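Local coordinates for predicted protein (Acinetobacter sp. RUH2624, PDB 4MEA) that hydrolyses epoxides as a secreted Cif-type virulence factor, at residues 158-170 / 244-256. Numbering follows the deposited sequence.
Sequences DSPIPDRAMFEYP and RSHADSIRQNEAL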
loop_
_atom_site.group_PDB
_atom_site.type_symbol
_atom_site.label_atom_id
_atom_site.label_comp_id
_atom_site.label_asym_id
_atom_site.label_seq_id
_atom_site.Cartn_x
_atom_site.Cartn_y
_atom_site.Cartn_z
ATOM N N ASP A 158 14.079 13.901 6.084
ATOM C CA ASP A 158 13.766 12.499 5.751
ATOM C C ASP A 158 12.895 12.246 4.517
ATOM O O ASP A 158 13.356 11.614 3.572
ATOM C CB ASP A 158 13.240 11.704 6.967
ATOM C CG ASP A 158 13.674 10.236 6.930
ATOM O OD1 ASP A 158 14.849 9.978 6.596
ATOM O OD2 ASP A 158 12.848 9.338 7.194
ATOM N N SER A 159 11.647 12.724 4.521
ATOM C CA SER A 159 10.706 12.402 3.440
ATOM C C SER A 159 11.019 13.108 2.123
ATOM O O SER A 159 11.577 14.208 2.109
ATOM C CB SER A 159 9.262 12.723 3.844
ATOM O OG SER A 159 8.850 11.925 4.932
ATOM N N PRO A 160 10.652 12.476 1.004
ATOM C CA PRO A 160 10.856 13.132 -0.286
ATOM C C PRO A 160 9.935 14.340 -0.419
ATOM O O PRO A 160 8.853 14.365 0.170
ATOM C CB PRO A 160 10.457 12.049 -1.296
ATOM C CG PRO A 160 9.530 11.149 -0.545
ATOM C CD PRO A 160 10.058 11.131 0.859
ATOM N N ILE A 161 10.393 15.341 -1.161
ATOM C CA ILE A 161 9.542 16.424 -1.620
ATOM C C ILE A 161 8.821 15.864 -2.842
ATOM O O ILE A 161 9.445 15.230 -3.691
ATOM C CB ILE A 161 10.396 17.651 -2.032
ATOM C CG1 ILE A 161 11.173 18.189 -0.825
ATOM C CG2 ILE A 161 9.528 18.742 -2.657
ATOM C CD1 ILE A 161 12.394 19.042 -1.185
ATOM N N PRO A 162 7.500 16.063 -2.926
ATOM C CA PRO A 162 6.771 15.569 -4.098
ATOM C C PRO A 162 7.411 15.982 -5.425
ATOM O O PRO A 162 7.660 17.158 -5.670
ATOM C CB PRO A 162 5.397 16.228 -3.944
ATOM C CG PRO A 162 5.215 16.292 -2.454
ATOM C CD PRO A 162 6.594 16.639 -1.914
ATOM N N ASP A 163 7.692 14.996 -6.266
ATOM C CA ASP A 163 8.138 15.251 -7.627
ATOM C C ASP A 163 7.801 14.014 -8.451
ATOM O O ASP A 163 7.081 13.136 -7.969
ATOM C CB ASP A 163 9.631 15.660 -7.703
ATOM C CG ASP A 163 10.598 14.473 -7.613
ATOM O OD1 ASP A 163 10.206 13.392 -7.147
ATOM O OD2 ASP A 163 11.775 14.637 -8.003
ATOM N N ARG A 164 8.294 13.956 -9.686
ATOM C CA ARG A 164 7.910 12.900 -10.622
ATOM C C ARG A 164 8.263 11.522 -10.068
ATOM O O ARG A 164 7.632 10.520 -10.419
ATOM C CB ARG A 164 8.611 13.111 -11.970
ATOM C CG ARG A 164 10.114 12.953 -11.866
ATOM C CD ARG A 164 10.873 13.503 -13.062
ATOM N NE ARG A 164 12.310 13.284 -12.888
ATOM C CZ ARG A 164 13.250 13.808 -13.664
ATOM N NH1 ARG A 164 12.907 14.593 -14.678
ATOM N NH2 ARG A 164 14.534 13.552 -13.418
ATOM N N ALA A 165 9.275 11.470 -9.208
ATOM C CA ALA A 165 9.728 10.193 -8.657
ATOM C C ALA A 165 8.702 9.575 -7.695
ATOM O O ALA A 165 8.742 8.377 -7.403
ATOM C CB ALA A 165 11.087 10.349 -7.982
ATOM N N MET A 166 7.772 10.390 -7.214
ATOM C CA MET A 166 6.729 9.889 -6.327
ATOM C C MET A 166 5.747 9.013 -7.114
ATOM O O MET A 166 4.962 8.258 -6.535
ATOM C CB MET A 166 6.018 11.060 -5.631
ATOM C CG MET A 166 5.164 10.687 -4.428
ATOM S SD MET A 166 4.651 12.165 -3.499
ATOM C CE MET A 166 6.061 12.382 -2.401
ATOM N N PHE A 167 5.801 9.119 -8.442
ATOM C CA PHE A 167 5.028 8.254 -9.323
ATOM C C PHE A 167 5.800 6.967 -9.618
ATOM O O PHE A 167 5.376 6.143 -10.444
ATOM C CB PHE A 167 4.724 8.965 -10.645
ATOM C CG PHE A 167 3.715 10.074 -10.523
ATOM C CD1 PHE A 167 2.711 10.014 -9.576
ATOM C CD2 PHE A 167 3.771 11.174 -11.366
ATOM C CE1 PHE A 167 1.771 11.040 -9.463
ATOM C CE2 PHE A 167 2.832 12.202 -11.266
ATOM C CZ PHE A 167 1.836 12.133 -10.313
ATOM N N GLU A 168 6.938 6.801 -8.951
ATOM C CA GLU A 168 7.824 5.670 -9.229
ATOM C C GLU A 168 8.202 4.845 -7.995
ATOM O O GLU A 168 8.572 3.675 -8.127
ATOM C CB GLU A 168 9.087 6.157 -9.944
ATOM C CG GLU A 168 8.801 6.754 -11.316
ATOM C CD GLU A 168 9.969 7.553 -11.863
ATOM O OE1 GLU A 168 10.986 7.690 -11.149
ATOM O OE2 GLU A 168 9.864 8.050 -13.007
ATOM N N TYR A 169 8.117 5.428 -6.800
ATOM C CA TYR A 169 8.522 4.673 -5.602
ATOM C C TYR A 169 7.739 3.371 -5.549
ATOM O O TYR A 169 6.512 3.381 -5.662
ATOM C CB TYR A 169 8.310 5.475 -4.309
ATOM C CG TYR A 169 9.021 6.811 -4.290
ATOM C CD1 TYR A 169 10.339 6.931 -4.728
ATOM C CD2 TYR A 169 8.364 7.958 -3.848
ATOM C CE1 TYR A 169 10.985 8.164 -4.719
ATOM C CE2 TYR A 169 8.989 9.186 -3.849
ATOM C CZ TYR A 169 10.297 9.285 -4.280
ATOM O OH TYR A 169 10.909 10.510 -4.263
ATOM N N PRO A 170 8.444 2.242 -5.382
ATOM C CA PRO A 170 7.810 0.924 -5.487
ATOM C C PRO A 170 6.953 0.550 -4.272
ATOM O O PRO A 170 7.248 0.938 -3.136
ATOM C CB PRO A 170 9.002 -0.029 -5.623
ATOM C CG PRO A 170 10.114 0.659 -4.924
ATOM C CD PRO A 170 9.897 2.146 -5.137
ATOM N N ARG A 244 -4.154 12.148 -1.272
ATOM C CA ARG A 244 -5.016 12.298 -2.457
ATOM C C ARG A 244 -4.516 13.436 -3.339
ATOM O O ARG A 244 -4.627 13.390 -4.572
ATOM C CB ARG A 244 -6.468 12.598 -2.053
ATOM C CG ARG A 244 -7.150 11.494 -1.295
ATOM C CD ARG A 244 -8.639 11.802 -1.060
ATOM N NE ARG A 244 -8.895 12.857 -0.077
ATOM C CZ ARG A 244 -8.920 12.678 1.243
ATOM N NH1 ARG A 244 -8.657 11.485 1.766
ATOM N NH2 ARG A 244 -9.191 13.701 2.049
ATOM N N SER A 245 -3.969 14.464 -2.701
ATOM C CA SER A 245 -3.539 15.660 -3.411
ATOM C C SER A 245 -2.111 15.587 -3.947
ATOM O O SER A 245 -1.621 16.560 -4.511
ATOM C CB SER A 245 -3.661 16.887 -2.504
ATOM O OG SER A 245 -5.012 17.268 -2.321
ATOM N N HIS A 246 -1.435 14.456 -3.763
ATOM C CA HIS A 246 -0.024 14.367 -4.161
ATOM C C HIS A 246 0.207 14.540 -5.676
ATOM O O HIS A 246 1.217 15.115 -6.092
ATOM C CB HIS A 246 0.628 13.073 -3.647
ATOM C CG HIS A 246 1.338 13.228 -2.329
ATOM N ND1 HIS A 246 1.446 12.200 -1.418
ATOM C CD2 HIS A 246 1.998 14.279 -1.786
ATOM C CE1 HIS A 246 2.125 12.614 -0.362
ATOM N NE2 HIS A 246 2.477 13.873 -0.560
ATOM N N ALA A 247 -0.713 14.052 -6.504
ATOM C CA ALA A 247 -0.518 14.189 -7.942
ATOM C C ALA A 247 -0.513 15.677 -8.290
ATOM O O ALA A 247 0.270 16.120 -9.130
ATOM C CB ALA A 247 -1.587 13.437 -8.727
ATOM N N ASP A 248 -1.362 16.447 -7.610
ATOM C CA ASP A 248 -1.390 17.901 -7.777
ATOM C C ASP A 248 -0.100 18.566 -7.308
ATOM O O ASP A 248 0.455 19.422 -7.998
ATOM C CB ASP A 248 -2.554 18.508 -6.999
ATOM C CG ASP A 248 -3.878 18.340 -7.703
ATOM O OD1 ASP A 248 -3.874 17.981 -8.897
ATOM O OD2 ASP A 248 -4.923 18.584 -7.062
ATOM N N SER A 249 0.357 18.185 -6.117
ATOM C CA SER A 249 1.572 18.746 -5.546
ATOM C C SER A 249 2.755 18.450 -6.454
ATOM O O SER A 249 3.660 19.269 -6.599
ATOM C CB SER A 249 1.823 18.169 -4.141
ATOM O OG SER A 249 0.754 18.488 -3.249
ATOM N N ILE A 250 2.744 17.267 -7.063
ATOM C CA ILE A 250 3.829 16.859 -7.943
ATOM C C ILE A 250 3.884 17.771 -9.154
ATOM O O ILE A 250 4.947 18.283 -9.514
ATOM C CB ILE A 250 3.660 15.395 -8.399
ATOM C CG1 ILE A 250 3.970 14.452 -7.229
ATOM C CG2 ILE A 250 4.561 15.103 -9.606
ATOM C CD1 ILE A 250 3.458 13.034 -7.412
ATOM N N ARG A 251 2.731 17.973 -9.779
ATOM C CA ARG A 251 2.634 18.852 -10.934
ATOM C C ARG A 251 3.081 20.255 -10.550
ATOM O O ARG A 251 3.797 20.926 -11.294
ATOM C CB ARG A 251 1.196 18.882 -11.463
ATOM C CG ARG A 251 0.900 20.065 -12.383
ATOM C CD ARG A 251 -0.011 19.666 -13.528
ATOM N NE ARG A 251 -0.525 20.810 -14.275
ATOM C CZ ARG A 251 0.203 21.573 -15.089
ATOM N NH1 ARG A 251 1.500 21.334 -15.257
ATOM N NH2 ARG A 251 -0.369 22.585 -15.730
ATOM N N GLN A 252 2.665 20.694 -9.368
ATOM C CA GLN A 252 2.992 22.036 -8.925
ATOM C C GLN A 252 4.485 22.215 -8.719
ATOM O O GLN A 252 5.051 23.225 -9.135
ATOM C CB GLN A 252 2.222 22.376 -7.650
ATOM C CG GLN A 252 0.724 22.489 -7.884
ATOM C CD GLN A 252 -0.062 22.454 -6.595
ATOM O OE1 GLN A 252 0.506 22.279 -5.513
ATOM N NE2 GLN A 252 -1.379 22.641 -6.697
ATOM N N ASN A 253 5.126 21.244 -8.072
ATOM C CA ASN A 253 6.553 21.355 -7.817
ATOM C C ASN A 253 7.375 21.206 -9.088
ATOM O O ASN A 253 8.390 21.878 -9.266
ATOM C CB ASN A 253 7.013 20.350 -6.743
ATOM C CG ASN A 253 6.502 20.717 -5.351
ATOM O OD1 ASN A 253 6.129 21.869 -5.100
ATOM N ND2 ASN A 253 6.470 19.740 -4.447
ATOM N N GLU A 254 6.950 20.307 -9.965
ATOM C CA GLU A 254 7.645 20.124 -11.232
ATOM C C GLU A 254 7.594 21.415 -12.053
ATOM O O GLU A 254 8.559 21.778 -12.732
ATOM C CB GLU A 254 7.024 18.961 -12.019
ATOM C CG GLU A 254 7.335 17.584 -11.429
ATOM C CD GLU A 254 8.793 17.174 -11.612
ATOM O OE1 GLU A 254 9.439 17.653 -12.567
ATOM O OE2 GLU A 254 9.296 16.364 -10.805
ATOM N N ALA A 255 6.463 22.108 -11.983
ATOM C CA ALA A 255 6.310 23.372 -12.700
ATOM C C ALA A 255 7.273 24.426 -12.148
ATOM O O ALA A 255 7.893 25.168 -12.903
ATOM C CB ALA A 255 4.859 23.864 -12.627
ATOM N N LEU A 256 7.402 24.485 -10.826
ATOM C CA LEU A 256 8.352 25.395 -10.201
ATOM C C LEU A 256 9.780 25.053 -10.607
ATOM O O LEU A 256 10.554 25.934 -10.965
ATOM C CB LEU A 256 8.211 25.375 -8.671
ATOM C CG LEU A 256 6.911 25.975 -8.110
ATOM C CD1 LEU A 256 6.703 25.566 -6.661
ATOM C CD2 LEU A 256 6.913 27.491 -8.250
#
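Asp163 and Ile250 bring their backbones together, CA to CA 4.6 Å, where the loop leading into the 3-10 turn 164-167 meets helix 246-258. Ile250 is the centre of the contact. Its CG1 and CG2 lie against the backbone of Asp163. Its CD1 sits over one face of the Phe167 ring, offset toward the rim, a CH-pi contact 3.6 Å from the centroid. CD1 also touches Met166 CB, and Ala247 CB lies at the ring edge, in plane. Thr173 of the second subunit packs on Phe167. Met166 CG is anti to the backbone N (chi1 -165°), and the chain carries SD over the centre of the His246 ring, whose NE2 is hydrogen-bonded to Thr138. Asn253 ND2 gives a nearly straight bond to Pro162 O (3.1 Å, 164°), which lies close to the Asn253 amide plane. Arg164 N donates to Glu254 OE2 at 2.8 Å, on the anti side but 31° out of the carboxylate plane. Asp163 OD1 accepts from Ala165 N, an Asx turn opening the 3-10 segment. Arg287 bridges Glu254 and Asp163, probably offsetting their repulsion. The loop leaves strand 151-157 of the alpha/beta hydrolase sheet and packs on helix 246-258, with helix 136-146 against Pro162 and Asn253 and helix 279-288 over Ile161.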